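Local coordinates for protein lipoteichoic acid primase (Listeria monocytogenes, PDB 4UOP) that belongs to the sulfatase family and carries an extracellular catalytic domain that binds a magnesium ion, at residues Val345-Gly350 with Ile363-Asn368. Sequence-based numbering, arbitrary orientation.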
ATOM      1  N   VAL B 345      25.053  14.100  -2.239  1.00 17.73           N
ATOM      2  CA  VAL B 345      25.330  15.279  -1.455  1.00 18.62           C
ATOM      3  C   VAL B 345      26.529  15.089  -0.510  1.00 18.45           C
ATOM      4  O   VAL B 345      27.351  15.989  -0.375  1.00 18.67           O
ATOM      5  CB  VAL B 345      24.074  15.719  -0.673  1.00 18.61           C
ATOM      6  CG1 VAL B 345      24.417  16.817   0.337  1.00 19.82           C
ATOM      7  CG2 VAL B 345      23.031  16.212  -1.660  1.00 19.32           C
ATOM      8  N   MET B 346      26.631  13.926   0.115  1.00 19.25           N
ATOM      9  CA  MET B 346      27.736  13.671   1.033  1.00 21.01           C
ATOM     10  C   MET B 346      29.071  13.791   0.287  1.00 20.88           C
ATOM     11  O   MET B 346      30.040  14.329   0.836  1.00 20.72           O
ATOM     12  CB  MET B 346      27.618  12.298   1.695  1.00 21.88           C
ATOM     13  CG  MET B 346      26.411  12.110   2.609  1.00 23.22           C
ATOM     14  SD  MET B 346      26.224  13.340   3.936  1.00 26.11           S
ATOM     15  CE  MET B 346      25.234  14.593   3.113  1.00 25.54           C
ATOM     16  N   ASN B 347      29.123  13.317  -0.956  1.00 19.40           N
ATOM     17  CA  ASN B 347      30.337  13.484  -1.754  1.00 20.32           C
ATOM     18  C   ASN B 347      30.699  14.963  -1.966  1.00 20.30           C
ATOM     19  O   ASN B 347      31.850  15.377  -1.773  1.00 19.99           O
ATOM     20  CB  ASN B 347      30.213  12.739  -3.088  1.00 20.84           C
ATOM     21  CG  ASN B 347      31.414  12.962  -3.992  1.00 20.85           C
ATOM     22  OD1 ASN B 347      32.512  12.459  -3.716  1.00 23.37           O
ATOM     23  ND2 ASN B 347      31.230  13.720  -5.050  1.00 19.99           N
ATOM     24  N   LEU B 348      29.721  15.779  -2.361  1.00 19.66           N
ATOM     25  CA  LEU B 348      29.976  17.200  -2.553  1.00 20.35           C
ATOM     26  C   LEU B 348      30.465  17.886  -1.270  1.00 21.29           C
ATOM     27  O   LEU B 348      31.340  18.771  -1.315  1.00 22.41           O
ATOM     28  CB  LEU B 348      28.710  17.908  -3.071  1.00 20.83           C
ATOM     29  CG  LEU B 348      28.292  17.528  -4.482  1.00 21.72           C
ATOM     30  CD1 LEU B 348      26.916  18.106  -4.799  1.00 21.96           C
ATOM     31  CD2 LEU B 348      29.306  18.038  -5.493  1.00 22.30           C
ATOM     32  N   LEU B 349      29.892  17.490  -0.136  1.00 19.81           N
ATOM     33  CA  LEU B 349      30.236  18.085   1.149  1.00 21.24           C
ATOM     34  C   LEU B 349      31.555  17.532   1.719  1.00 22.85           C
ATOM     35  O   LEU B 349      31.990  17.979   2.763  1.00 23.95           O
ATOM     36  CB  LEU B 349      29.099  17.874   2.145  1.00 20.72           C
ATOM     37  CG  LEU B 349      27.796  18.642   1.838  1.00 20.27           C
ATOM     38  CD1 LEU B 349      26.712  18.255   2.836  1.00 20.82           C
ATOM     39  CD2 LEU B 349      28.001  20.138   1.830  1.00 21.17           C
ATOM     40  N   GLY B 350      32.161  16.565   1.030  1.00 23.84           N
ATOM     41  CA  GLY B 350      33.436  15.978   1.457  1.00 23.90           C
ATOM     42  C   GLY B 350      33.318  15.124   2.691  1.00 25.71           C
ATOM     43  O   GLY B 350      34.218  15.108   3.523  1.00 27.36           O
ATOM     44  N   ILE B 363      25.331   9.951  -7.849  1.00 21.04           N
ATOM     45  CA  ILE B 363      25.019  10.016  -9.264  1.00 21.22           C
ATOM     46  C   ILE B 363      26.039  10.816 -10.082  1.00 20.11           C
ATOM     47  O   ILE B 363      26.060  10.701 -11.299  1.00 20.70           O
ATOM     48  CB  ILE B 363      23.597  10.542  -9.528  1.00 23.05           C
ATOM     49  CG1 ILE B 363      23.458  12.005  -9.172  1.00 24.50           C
ATOM     50  CG2 ILE B 363      22.568   9.690  -8.779  1.00 24.19           C
ATOM     51  CD1 ILE B 363      22.182  12.608  -9.749  1.00 26.20           C
ATOM     52  N   LEU B 364      26.876  11.614  -9.432  1.00 19.90           N
ATOM     53  CA  LEU B 364      27.894  12.367 -10.169  1.00 20.93           C
ATOM     54  C   LEU B 364      29.176  11.557 -10.387  1.00 20.87           C
ATOM     55  O   LEU B 364      30.108  12.041 -11.034  1.00 22.00           O
ATOM     56  CB  LEU B 364      28.212  13.682  -9.464  1.00 20.66           C
ATOM     57  CG  LEU B 364      27.022  14.633  -9.257  1.00 21.31           C
ATOM     58  CD1 LEU B 364      27.481  15.886  -8.546  1.00 21.25           C
ATOM     59  CD2 LEU B 364      26.364  14.962 -10.575  1.00 22.99           C
ATOM     60  N   ASN B 365      29.227  10.346  -9.855  1.00 21.44           N
ATOM     61  CA  ASN B 365      30.408   9.492 -10.005  1.00 22.21           C
ATOM     62  C   ASN B 365      30.105   8.091 -10.508  1.00 22.63           C
ATOM     63  O   ASN B 365      30.875   7.158 -10.300  1.00 22.84           O
ATOM     64  CB  ASN B 365      31.176   9.457  -8.698  1.00 22.51           C
ATOM     65  CG  ASN B 365      32.026  10.676  -8.532  1.00 23.26           C
ATOM     66  OD1 ASN B 365      32.997  10.862  -9.264  1.00 22.44           O
ATOM     67  ND2 ASN B 365      31.632  11.562  -7.624  1.00 23.07           N
ATOM     68  N   SER B 366      29.001   7.972 -11.208  1.00 22.23           N
ATOM     69  CA  SER B 366      28.635   6.726 -11.861  1.00 23.45           C
ATOM     70  C   SER B 366      27.986   7.078 -13.173  1.00 23.66           C
ATOM     71  O   SER B 366      27.612   8.234 -13.408  1.00 23.59           O
ATOM     72  CB  SER B 366      27.695   5.919 -10.968  1.00 24.08           C
ATOM     73  OG  SER B 366      26.547   6.669 -10.618  1.00 24.62           O
ATOM     74  N   SER B 367      27.891   6.101 -14.061  1.00 22.99           N
ATOM     75  CA  SER B 367      27.271   6.326 -15.357  1.00 24.18           C
ATOM     76  C   SER B 367      26.220   5.299 -15.713  1.00 23.06           C
ATOM     77  O   SER B 367      25.524   5.496 -16.700  1.00 24.62           O
ATOM     78  CB  SER B 367      28.325   6.384 -16.464  1.00 25.26           C
ATOM     79  OG  SER B 367      28.973   7.644 -16.440  1.00 28.12           O
ATOM     80  N   ASN B 368      26.083   4.245 -14.913  1.00 22.19           N
ATOM     81  CA  ASN B 368      25.166   3.156 -15.213  1.00 24.33           C
ATOM     82  C   ASN B 368      24.167   2.933 -14.078  1.00 23.23           C
ATOM     83  O   ASN B 368      23.715   1.821 -13.844  1.00 23.20           O
ATOM     84  CB  ASN B 368      25.944   1.857 -15.529  1.00 26.73           C
ATOM     85  CG  ASN B 368      26.890   1.435 -14.407  1.00 31.50           C
ATOM     86  OD1 ASN B 368      27.256   2.236 -13.542  1.00 32.84           O
ATOM     87  ND2 ASN B 368      27.319   0.171 -14.439  1.00 34.48           N
TER
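The carboxamide of Asn347 overlaps the ND2 end of Asn365, joining the last turn of helix 341-348, within a sulfatase-family domain, to the loop that leads to strand 371-373. Asn365 ND2 stands off the plane of the Asn347 amide, 3.9 Å from Asn347 CG, and comes nearest to Asn347 ND2 at 3.4 Å. Two donors meet there, so the approach is packing and not a hydrogen bond; the amide planes are 83° apart. Both amides bond to the backbone of Asp50: Asn347 ND2 gives its hydrogen bond to the O of Asp50, while Asn365 OD1 accepts from the N of the same residue. Asn365 ND2 is taken up by Asp362 OD2, so both NH2 groups have acceptors away from each other, which fixes the Asn365 amide at both ends, and the Asn347 amide through its ND2. In Asn347 CG lies anti to the backbone N (chi1 176°), which puts the amide beside Asn365 ND2.

The apolar half is about as large but less close: Leu348 CD2 meets Leu364 CD1 at 4.2 Å, the two side chains crossing at roughly a right angle. A bound pentaethylene glycol lies about 4 Å from the Leu364 side chain. The small buried area, 120 Å² with both sides summed, fits a contact made by two residue pairs. Other faces of the helix turn to the core, with Val345 against Val280 of strand 277-283 and Met346 against helix 139-144. At Gly350, the first residue to leave helical phi/psi, the helix closes in a Schellman motif. Its evidence is the positive phi of Gly350 (70°), together with two bonds back into the last turn, among them Gly350 N to Asn347 O at 3.1 Å.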